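Local coordinates for protein probable eukaryotic D-amino acid tRNA deacylase, LMAJ005534AAA (Leishmania major, PDB 1TC5) that probably acts as a homodimeric deacylase that hydrolyses D-aminoacyl-tRNA, D-tyrosyl-tRNA among them, to release the free D-amino acid and tRNA, at residues A[37-42]-A[95-100]; A[14-19]-A[185-190]; A[18-23]-A[160-165]. All coordinates share one frame; numbering follows the deposited sequence.

Contact 1 (A[37-42]-A[95-100]); sequences GVMVYI and LIVPQA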
loop_
_atom_site.group_PDB
_atom_site.type_symbol
_atom_site.label_atom_id
_atom_site.label_comp_id
_atom_site.label_asym_id
_atom_site.label_seq_id
_atom_site.Cartn_x
_atom_site.Cartn_y
_atom_site.Cartn_z
ATOM N N GLY A 37 -14.475 -1.494 -0.951
ATOM C CA GLY A 37 -14.392 -0.345 -0.063
ATOM C C GLY A 37 -12.987 0.203 -0.021
ATOM O O GLY A 37 -12.372 0.400 -1.071
ATOM N N VAL A 38 -12.488 0.457 1.178
ATOM C CA VAL A 38 -11.153 1.027 1.367
ATOM C C VAL A 38 -10.315 0.223 2.364
ATOM O O VAL A 38 -10.798 -0.151 3.445
ATOM C CB VAL A 38 -11.267 2.476 1.838
ATOM C CG1 VAL A 38 -9.886 3.049 2.197
ATOM C CG2 VAL A 38 -11.982 3.326 0.780
ATOM N N MET A 39 -9.071 -0.060 1.979
ATOM C CA MET A 39 -8.070 -0.635 2.871
ATOM C C MET A 39 -7.184 0.476 3.429
ATOM O O MET A 39 -6.560 1.242 2.672
ATOM C CB MET A 39 -7.215 -1.677 2.166
ATOM C CG MET A 39 -6.217 -2.372 3.108
ATOM S SD MET A 39 -5.422 -3.825 2.468
ATOM C CE MET A 39 -4.326 -3.015 1.267
ATOM N N VAL A 40 -7.125 0.528 4.758
ATOM C CA VAL A 40 -6.450 1.580 5.503
ATOM C C VAL A 40 -5.260 0.954 6.204
ATOM O O VAL A 40 -5.450 0.024 6.986
ATOM C CB VAL A 40 -7.406 2.154 6.587
ATOM C CG1 VAL A 40 -6.738 3.223 7.435
ATOM C CG2 VAL A 40 -8.693 2.694 5.960
ATOM N N TYR A 41 -4.056 1.439 5.913
ATOM C CA TYR A 41 -2.867 1.191 6.724
ATOM C C TYR A 41 -2.642 2.378 7.678
ATOM O O TYR A 41 -2.650 3.515 7.254
ATOM C CB TYR A 41 -1.629 1.050 5.842
ATOM C CG TYR A 41 -1.513 -0.141 4.909
ATOM C CD1 TYR A 41 -2.434 -1.161 4.897
ATOM C CD2 TYR A 41 -0.429 -0.235 4.020
ATOM C CE1 TYR A 41 -2.302 -2.253 4.014
ATOM C CE2 TYR A 41 -0.285 -1.304 3.155
ATOM C CZ TYR A 41 -1.223 -2.324 3.154
ATOM O OH TYR A 41 -1.097 -3.404 2.291
ATOM N N ILE A 42 -2.401 2.116 8.963
ATOM C CA ILE A 42 -2.322 3.187 9.932
ATOM C C ILE A 42 -1.104 3.091 10.870
ATOM O O ILE A 42 -0.748 2.027 11.370
ATOM C CB ILE A 42 -3.667 3.252 10.748
ATOM C CG1 ILE A 42 -3.716 4.468 11.673
ATOM C CG2 ILE A 42 -3.940 1.949 11.508
ATOM C CD1 ILE A 42 -5.163 4.807 12.067
ATOM N N LEU A 95 -11.272 -2.026 5.713
ATOM C CA LEU A 95 -10.309 -2.981 6.225
ATOM C C LEU A 95 -9.120 -2.197 6.753
ATOM O O LEU A 95 -8.472 -1.520 5.991
ATOM C CB LEU A 95 -9.843 -3.904 5.095
ATOM C CG LEU A 95 -8.786 -4.938 5.475
ATOM C CD1 LEU A 95 -9.262 -5.811 6.609
ATOM C CD2 LEU A 95 -8.416 -5.805 4.271
ATOM N N ILE A 96 -8.857 -2.313 8.052
ATOM C CA ILE A 96 -7.852 -1.503 8.754
ATOM C C ILE A 96 -6.722 -2.431 9.132
ATOM O O ILE A 96 -6.953 -3.480 9.768
ATOM C CB ILE A 96 -8.453 -0.867 10.054
ATOM C CG1 ILE A 96 -9.680 -0.021 9.723
ATOM C CG2 ILE A 96 -7.424 -0.026 10.750
ATOM C CD1 ILE A 96 -10.542 0.313 10.918
ATOM N N VAL A 97 -5.515 -2.054 8.731
ATOM C CA VAL A 97 -4.318 -2.792 9.054
ATOM C C VAL A 97 -3.316 -1.891 9.795
ATOM O O VAL A 97 -2.903 -0.849 9.265
ATOM C CB VAL A 97 -3.670 -3.318 7.768
ATOM C CG1 VAL A 97 -2.570 -4.299 8.072
ATOM C CG2 VAL A 97 -4.748 -3.940 6.869
ATOM N N PRO A 98 -2.879 -2.305 10.984
ATOM C CA PRO A 98 -1.856 -1.546 11.691
ATOM C C PRO A 98 -0.533 -1.730 10.952
ATOM O O PRO A 98 -0.132 -2.866 10.684
ATOM C CB PRO A 98 -1.827 -2.188 13.089
ATOM C CG PRO A 98 -2.336 -3.592 12.906
ATOM C CD PRO A 98 -3.258 -3.539 11.712
ATOM N N GLN A 99 0.094 -0.614 10.584
ATOM C CA GLN A 99 1.366 -0.617 9.875
ATOM C C GLN A 99 2.239 0.493 10.422
ATOM O O GLN A 99 2.413 1.509 9.778
ATOM C CB GLN A 99 1.119 -0.415 8.383
ATOM C CG GLN A 99 0.455 -1.600 7.718
ATOM C CD GLN A 99 1.441 -2.719 7.459
ATOM O OE1 GLN A 99 2.202 -2.645 6.487
ATOM N NE2 GLN A 99 1.464 -3.739 8.344
ATOM N N ALA A 100 2.801 0.254 11.607
ATOM C CA ALA A 100 3.571 1.234 12.349
ATOM C C ALA A 100 4.837 1.615 11.581
ATOM O O ALA A 100 5.342 2.729 11.731
ATOM C CB ALA A 100 3.920 0.675 13.724
#
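L95 bonds with both of its backbone polar atoms to strand 37-42 at the start of a parallel pairing: its N donates to V38 O, and its O receives V40 N at 2.7 Å. V97 repeats the pattern two residues on, its N reaching V40 O and its O accepting I42 N at 3.0 Å. The segment axes diverge by only 16°. M39 and L95 project side by side on one face of the sheet, SD of M39 lying 4.0 Å from CD2 of L95, and V97 lies on the same face with its CB 3.8 Å from CD1 of Y41. V40, I96 and I42 occupy the other face, where CG2 of I42 approaches CG2 of I96 at 4.1 Å; beyond this, I42 packs on Y126 and F129 of helix 119-136. These are the central strands of the mixed sheet of the DTD fold, with strand 10-18 flanking 37-42 on its other edge. The P98-A100 region that follows the second strand probably corresponds to the SQFT-type motif bordering the active site in DTD relatives.

Beyond P98 the ladder continues for one bond, Q99 N to I42 O at 2.9 Å. Q99 then lays its methylene carbon over the Y41 ring: CG sits 4.1 Å from the centroid, 26° off the ring normal, a CH-pi contact. A bend at chi2 (-78°) turns the amide back, which lets NE2 donate to P98 O at 3.0 Å. Q99 OE1 is hydrogen-bonded to T189 OG1 of the second subunit, and Y41 OH to Q16 OE1 of that same subunit.

Contact 2 (A[14-19]-A[185-190]); sequences MLQAMD and EGPFTH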
loop_
_atom_site.group_PDB
_atom_site.type_symbol
_atom_site.label_atom_id
_atom_site.label_comp_id
_atom_site.label_asym_id
_atom_site.label_seq_id
_atom_site.Cartn_x
_atom_site.Cartn_y
_atom_site.Cartn_z
ATOM N N MET A 14 -2.250 5.264 4.900
ATOM C CA MET A 14 -2.200 4.958 3.480
ATOM C C MET A 14 -3.537 4.291 3.122
ATOM O O MET A 14 -3.934 3.313 3.753
ATOM C CB MET A 14 -1.017 4.031 3.154
ATOM C CG MET A 14 -0.880 3.678 1.677
ATOM S SD MET A 14 0.518 2.579 1.262
ATOM C CE MET A 14 -0.354 1.124 0.701
ATOM N N LEU A 15 -4.214 4.830 2.113
ATOM C CA LEU A 15 -5.573 4.435 1.764
ATOM C C LEU A 15 -5.575 3.935 0.347
ATOM O O LEU A 15 -5.102 4.640 -0.550
ATOM C CB LEU A 15 -6.535 5.630 1.870
ATOM C CG LEU A 15 -6.435 6.498 3.126
ATOM C CD1 LEU A 15 -7.228 7.815 2.944
ATOM C CD2 LEU A 15 -6.901 5.743 4.347
ATOM N N GLN A 16 -6.116 2.729 0.143
ATOM C CA GLN A 16 -6.180 2.095 -1.180
ATOM C C GLN A 16 -7.607 1.656 -1.485
ATOM O O GLN A 16 -8.349 1.217 -0.578
ATOM C CB GLN A 16 -5.296 0.842 -1.251
ATOM C CG GLN A 16 -3.810 1.054 -1.093
ATOM C CD GLN A 16 -3.015 -0.242 -1.194
ATOM O OE1 GLN A 16 -2.829 -0.768 -2.294
ATOM N NE2 GLN A 16 -2.519 -0.739 -0.056
ATOM N N ALA A 17 -7.989 1.828 -2.750
ATOM C CA ALA A 17 -9.266 1.324 -3.281
ATOM C C ALA A 17 -9.252 -0.205 -3.274
ATOM O O ALA A 17 -8.458 -0.830 -3.994
ATOM C CB ALA A 17 -9.499 1.823 -4.696
ATOM N N MET A 18 -10.112 -0.769 -2.435
ATOM C CA MET A 18 -10.245 -2.213 -2.260
ATOM C C MET A 18 -11.428 -2.744 -3.062
ATOM O O MET A 18 -12.514 -2.148 -3.047
ATOM C CB MET A 18 -10.475 -2.531 -0.773
ATOM C CG MET A 18 -10.615 -4.035 -0.445
ATOM S SD MET A 18 -10.395 -4.341 1.313
ATOM C CE MET A 18 -11.800 -3.392 2.003
ATOM N N ASP A 19 -11.222 -3.868 -3.746
ATOM C CA ASP A 19 -12.332 -4.661 -4.270
ATOM C C ASP A 19 -12.620 -5.857 -3.363
ATOM O O ASP A 19 -13.771 -6.087 -2.977
ATOM C CB ASP A 19 -12.040 -5.187 -5.674
ATOM C CG ASP A 19 -13.259 -5.785 -6.318
ATOM O OD1 ASP A 19 -14.192 -5.002 -6.540
ATOM O OD2 ASP A 19 -13.404 -7.002 -6.596
ATOM N N GLU A 185 -9.196 -2.912 -8.431
ATOM C CA GLU A 185 -9.306 -2.456 -9.817
ATOM C C GLU A 185 -8.387 -1.241 -10.087
ATOM O O GLU A 185 -8.370 -0.711 -11.186
ATOM C CB GLU A 185 -10.765 -2.078 -10.122
ATOM C CG GLU A 185 -11.774 -3.207 -9.937
ATOM C CD GLU A 185 -11.604 -4.299 -10.984
ATOM O OE1 GLU A 185 -11.805 -4.003 -12.177
ATOM O OE2 GLU A 185 -11.241 -5.443 -10.623
ATOM N N GLY A 186 -7.619 -0.797 -9.091
ATOM C CA GLY A 186 -6.734 0.365 -9.257
ATOM C C GLY A 186 -6.654 0.997 -7.881
ATOM O O GLY A 186 -7.629 1.607 -7.461
ATOM N N PRO A 187 -5.575 0.748 -7.126
ATOM C CA PRO A 187 -5.500 1.204 -5.737
ATOM C C PRO A 187 -5.658 2.708 -5.535
ATOM O O PRO A 187 -6.179 3.066 -4.484
ATOM C CB PRO A 187 -4.110 0.715 -5.258
ATOM C CG PRO A 187 -3.754 -0.413 -6.188
ATOM C CD PRO A 187 -4.398 -0.058 -7.505
ATOM N N PHE A 188 -5.254 3.551 -6.484
ATOM C CA PHE A 188 -5.412 5.012 -6.351
ATOM C C PHE A 188 -4.957 5.474 -4.964
ATOM O O PHE A 188 -5.657 6.183 -4.230
ATOM C CB PHE A 188 -6.870 5.363 -6.610
ATOM C CG PHE A 188 -7.151 6.807 -6.894
ATOM C CD1 PHE A 188 -6.210 7.657 -7.463
ATOM C CD2 PHE A 188 -8.438 7.305 -6.638
ATOM C CE1 PHE A 188 -6.533 8.966 -7.742
ATOM C CE2 PHE A 188 -8.763 8.594 -6.917
ATOM C CZ PHE A 188 -7.804 9.436 -7.474
ATOM N N THR A 189 -3.751 5.050 -4.619
ATOM C CA THR A 189 -3.279 5.127 -3.259
ATOM C C THR A 189 -3.128 6.572 -2.807
ATOM O O THR A 189 -2.551 7.368 -3.502
ATOM C CB THR A 189 -1.928 4.341 -3.134
ATOM O OG1 THR A 189 -2.131 2.995 -3.608
ATOM C CG2 THR A 189 -1.516 4.200 -1.676
ATOM N N HIS A 190 -3.701 6.886 -1.648
ATOM C CA HIS A 190 -3.468 8.168 -1.009
ATOM C C HIS A 190 -2.668 7.955 0.281
ATOM O O HIS A 190 -2.705 6.873 0.895
ATOM C CB HIS A 190 -4.784 8.880 -0.743
ATOM C CG HIS A 190 -5.486 9.369 -1.985
ATOM N ND1 HIS A 190 -6.152 8.522 -2.856
ATOM C CD2 HIS A 190 -5.630 10.616 -2.493
ATOM C CE1 HIS A 190 -6.687 9.233 -3.832
ATOM N NE2 HIS A 190 -6.383 10.506 -3.637
#
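L15 and H190 form an antiparallel hydrogen-bonded pair at the end of the 185-190 segment, where strand 190-193, the outermost strand of the mixed sheet within this chain, begins beside strand 10-18. The loop before it probably corresponds to the Gly-Pro motif that, in DTD relatives, reaches into the partner subunit's active site; here the G186-P187 peptide is trans, with CA atoms 3.8 Å apart, unlike the cis peptide of canonical DTD.

The packed half is the backbone and the side chains between M14 and A17. L15 N binds H190 O at 2.8 Å and H190 N returns to L15 O, while A17 N meets P187 O at 2.8 Å in an almost straight bond (174°). T189, with CG2 anti to its own N, pushes that methyl toward CG of M14; their 3.5 Å separation is doubtful because M14 has two conformers. Its OG1 lies 3.6 Å from Q16 CG. The extended Q16 side chain carries OE1 across P187 CB; the polar ends of Q16 and T189 both bond to the second subunit.

The D19-E185 end is looser: the two carboxylates come near each other without bonding, a pairing of like charges, although E185 O is held by R177 of the second subunit. F188 leaves strand 10-18 to meet S101 of that subunit and H190, whose CE1 sits 3.6 Å above the centre of the F188 ring.

Contact 3 (A[18-23]-A[160-165]); sequences MDQGHL and EGWIKY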
loop_
_atom_site.group_PDB
_atom_site.type_symbol
_atom_site.label_atom_id
_atom_site.label_comp_id
_atom_site.label_asym_id
_atom_site.label_seq_id
_atom_site.Cartn_x
_atom_site.Cartn_y
_atom_site.Cartn_z
ATOM N N MET A 18 -10.112 -0.769 -2.435
ATOM C CA MET A 18 -10.245 -2.213 -2.260
ATOM C C MET A 18 -11.428 -2.744 -3.062
ATOM O O MET A 18 -12.514 -2.148 -3.047
ATOM C CB MET A 18 -10.475 -2.531 -0.773
ATOM C CG MET A 18 -10.615 -4.035 -0.445
ATOM S SD MET A 18 -10.395 -4.341 1.313
ATOM C CE MET A 18 -11.800 -3.392 2.003
ATOM N N ASP A 19 -11.222 -3.868 -3.746
ATOM C CA ASP A 19 -12.332 -4.661 -4.270
ATOM C C ASP A 19 -12.620 -5.857 -3.363
ATOM O O ASP A 19 -13.771 -6.087 -2.977
ATOM C CB ASP A 19 -12.040 -5.187 -5.674
ATOM C CG ASP A 19 -13.259 -5.785 -6.318
ATOM O OD1 ASP A 19 -14.192 -5.002 -6.540
ATOM O OD2 ASP A 19 -13.404 -7.002 -6.596
ATOM N N GLN A 20 -11.561 -6.608 -3.039
ATOM C CA GLN A 20 -11.620 -7.717 -2.084
ATOM C C GLN A 20 -10.375 -7.702 -1.178
ATOM O O GLN A 20 -9.281 -7.390 -1.616
ATOM C CB GLN A 20 -11.645 -9.085 -2.793
ATOM C CG GLN A 20 -12.800 -9.350 -3.757
ATOM C CD GLN A 20 -14.106 -9.669 -3.061
ATOM O OE1 GLN A 20 -14.395 -10.836 -2.738
ATOM N NE2 GLN A 20 -14.906 -8.635 -2.831
ATOM N N GLY A 21 -10.554 -8.079 0.081
ATOM C CA GLY A 21 -9.433 -8.322 0.974
ATOM C C GLY A 21 -9.605 -9.520 1.890
ATOM O O GLY A 21 -10.716 -9.861 2.294
ATOM N N HIS A 22 -8.475 -10.159 2.187
ATOM C CA HIS A 22 -8.331 -11.212 3.193
ATOM C C HIS A 22 -7.175 -10.843 4.129
ATOM O O HIS A 22 -6.045 -10.637 3.679
ATOM C CB HIS A 22 -8.030 -12.592 2.566
ATOM C CG HIS A 22 -8.870 -12.903 1.379
ATOM N ND1 HIS A 22 -10.159 -13.379 1.483
ATOM C CD2 HIS A 22 -8.613 -12.794 0.051
ATOM C CE1 HIS A 22 -10.662 -13.539 0.269
ATOM N NE2 HIS A 22 -9.745 -13.196 -0.615
ATOM N N LEU A 23 -7.458 -10.781 5.425
ATOM C CA LEU A 23 -6.470 -10.406 6.418
ATOM C C LEU A 23 -6.321 -11.520 7.469
ATOM O O LEU A 23 -7.275 -11.946 8.071
ATOM C CB LEU A 23 -6.842 -9.056 7.066
ATOM C CG LEU A 23 -5.861 -8.493 8.108
ATOM C CD1 LEU A 23 -4.529 -8.208 7.494
ATOM C CD2 LEU A 23 -6.419 -7.231 8.780
ATOM N N GLU A 160 -13.862 -18.500 0.083
ATOM C CA GLU A 160 -13.310 -18.229 -1.258
ATOM C C GLU A 160 -14.396 -17.702 -2.208
ATOM O O GLU A 160 -15.603 -17.884 -1.948
ATOM C CB GLU A 160 -12.656 -19.495 -1.845
ATOM C CG GLU A 160 -11.188 -19.683 -1.450
ATOM C CD GLU A 160 -10.856 -21.091 -0.968
ATOM O OE1 GLU A 160 -11.559 -22.045 -1.367
ATOM O OE2 GLU A 160 -9.888 -21.247 -0.181
ATOM N N GLY A 161 -13.983 -17.067 -3.313
ATOM C CA GLY A 161 -14.947 -16.545 -4.278
ATOM C C GLY A 161 -15.390 -15.150 -3.873
ATOM O O GLY A 161 -15.353 -14.803 -2.687
ATOM N N TRP A 162 -15.807 -14.357 -4.860
ATOM C CA TRP A 162 -16.194 -12.964 -4.652
ATOM C C TRP A 162 -17.282 -12.837 -3.598
ATOM O O TRP A 162 -18.222 -13.636 -3.568
ATOM C CB TRP A 162 -16.692 -12.363 -5.960
ATOM C CG TRP A 162 -17.084 -10.890 -5.876
ATOM C CD1 TRP A 162 -16.277 -9.802 -6.057
ATOM C CD2 TRP A 162 -18.397 -10.376 -5.610
ATOM N NE1 TRP A 162 -17.008 -8.645 -5.913
ATOM C CE2 TRP A 162 -18.311 -8.973 -5.628
ATOM C CE3 TRP A 162 -19.639 -10.973 -5.327
ATOM C CZ2 TRP A 162 -19.422 -8.150 -5.406
ATOM C CZ3 TRP A 162 -20.734 -10.165 -5.103
ATOM C CH2 TRP A 162 -20.620 -8.763 -5.142
ATOM N N ILE A 163 -17.138 -11.839 -2.722
ATOM C CA ILE A 163 -18.205 -11.462 -1.784
ATOM C C ILE A 163 -18.552 -9.992 -1.925
ATOM O O ILE A 163 -17.693 -9.134 -2.251
ATOM C CB ILE A 163 -17.876 -11.740 -0.279
ATOM C CG1 ILE A 163 -16.626 -10.987 0.190
ATOM C CG2 ILE A 163 -17.789 -13.242 -0.009
ATOM C CD1 ILE A 163 -16.458 -11.041 1.686
ATOM N N LYS A 164 -19.824 -9.717 -1.674
ATOM C CA LYS A 164 -20.366 -8.378 -1.707
ATOM C C LYS A 164 -19.908 -7.665 -0.451
ATOM O O LYS A 164 -19.695 -8.304 0.560
ATOM C CB LYS A 164 -21.900 -8.422 -1.741
ATOM C CG LYS A 164 -22.551 -7.068 -2.097
ATOM C CD LYS A 164 -24.081 -7.131 -2.023
ATOM C CE LYS A 164 -24.685 -5.720 -1.988
ATOM N NZ LYS A 164 -26.151 -5.696 -2.242
ATOM N N TYR A 165 -19.699 -6.355 -0.554
ATOM C CA TYR A 165 -19.546 -5.469 0.594
ATOM C C TYR A 165 -20.796 -5.592 1.486
ATOM O O TYR A 165 -21.864 -6.038 1.025
ATOM C CB TYR A 165 -19.365 -4.012 0.118
ATOM C CG TYR A 165 -20.433 -3.590 -0.883
ATOM C CD1 TYR A 165 -21.682 -3.148 -0.448
ATOM C CD2 TYR A 165 -20.204 -3.666 -2.248
ATOM C CE1 TYR A 165 -22.674 -2.796 -1.339
ATOM C CE2 TYR A 165 -21.196 -3.302 -3.162
ATOM C CZ TYR A 165 -22.438 -2.884 -2.687
ATOM O OH TYR A 165 -23.432 -2.517 -3.559
HETATM O O HOH W 1 -16.734 -5.678 -5.566
#
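Q20 and W162 are the residues whose CA atoms are nearest across the two segments, yet these stay 7.4 Å apart: the irregular 160-165 segment passes the start of strand 20-24, where D19 and Q20 form a classic beta bulge opposite E183. The gap is bridged by the Q20 amide. Its OE1 accepts I163 N at 2.9 Å and its NE2 donates to I163 O, also at 2.9 Å and within that carbonyl's plane. Because the side chain doubles back on itself at chi2 (-76°), NE2 also comes over D19 O and donates to it at 2.8 Å. The amide and the W162 ring system have planes only 16° apart, with NE2 3.7 Å from CD1 of W162. Toward solvent, a water donates to D19 OD1 and accepts from W162 NE1 at 3.0 Å, lying in the plane of the indole, while D19 OD2 sits near the ring's edge. R33 of strand 31-34 touches Q20 and I163 and binds G161 O. Three bonds on its two polar atoms fix the rotation of the Q20 amide; within 160-165 they go to the main chain of I163, so the Q20 side chain holds the loop's backbone, with a water joining the D19 and W162 side chains.

Overall arrangement
Contacts 1 and 2 are parts of one mixed sheet, their centres about 11 Å apart, joined where strand 37-45 pairs with strand 10-18: Y41 N to M14 O and G37 O to M18 N are both 2.9 Å, probable hydrogen bonds. Across the dimer they also meet, since 95-100 of one subunit faces 185-190 of the other, probably around the substrate pocket as in DTD relatives. Contact 3 starts from the same stretch of chain as contact 2, sharing M18 and D19, but its centre is about 14 Å from that of contact 2 and about 15 Å from that of contact 1, and the second subunit does not touch it. L23 of strand 20-24 packs on L95, linking the three-stranded sheet to contact 1; M18 also touches L95.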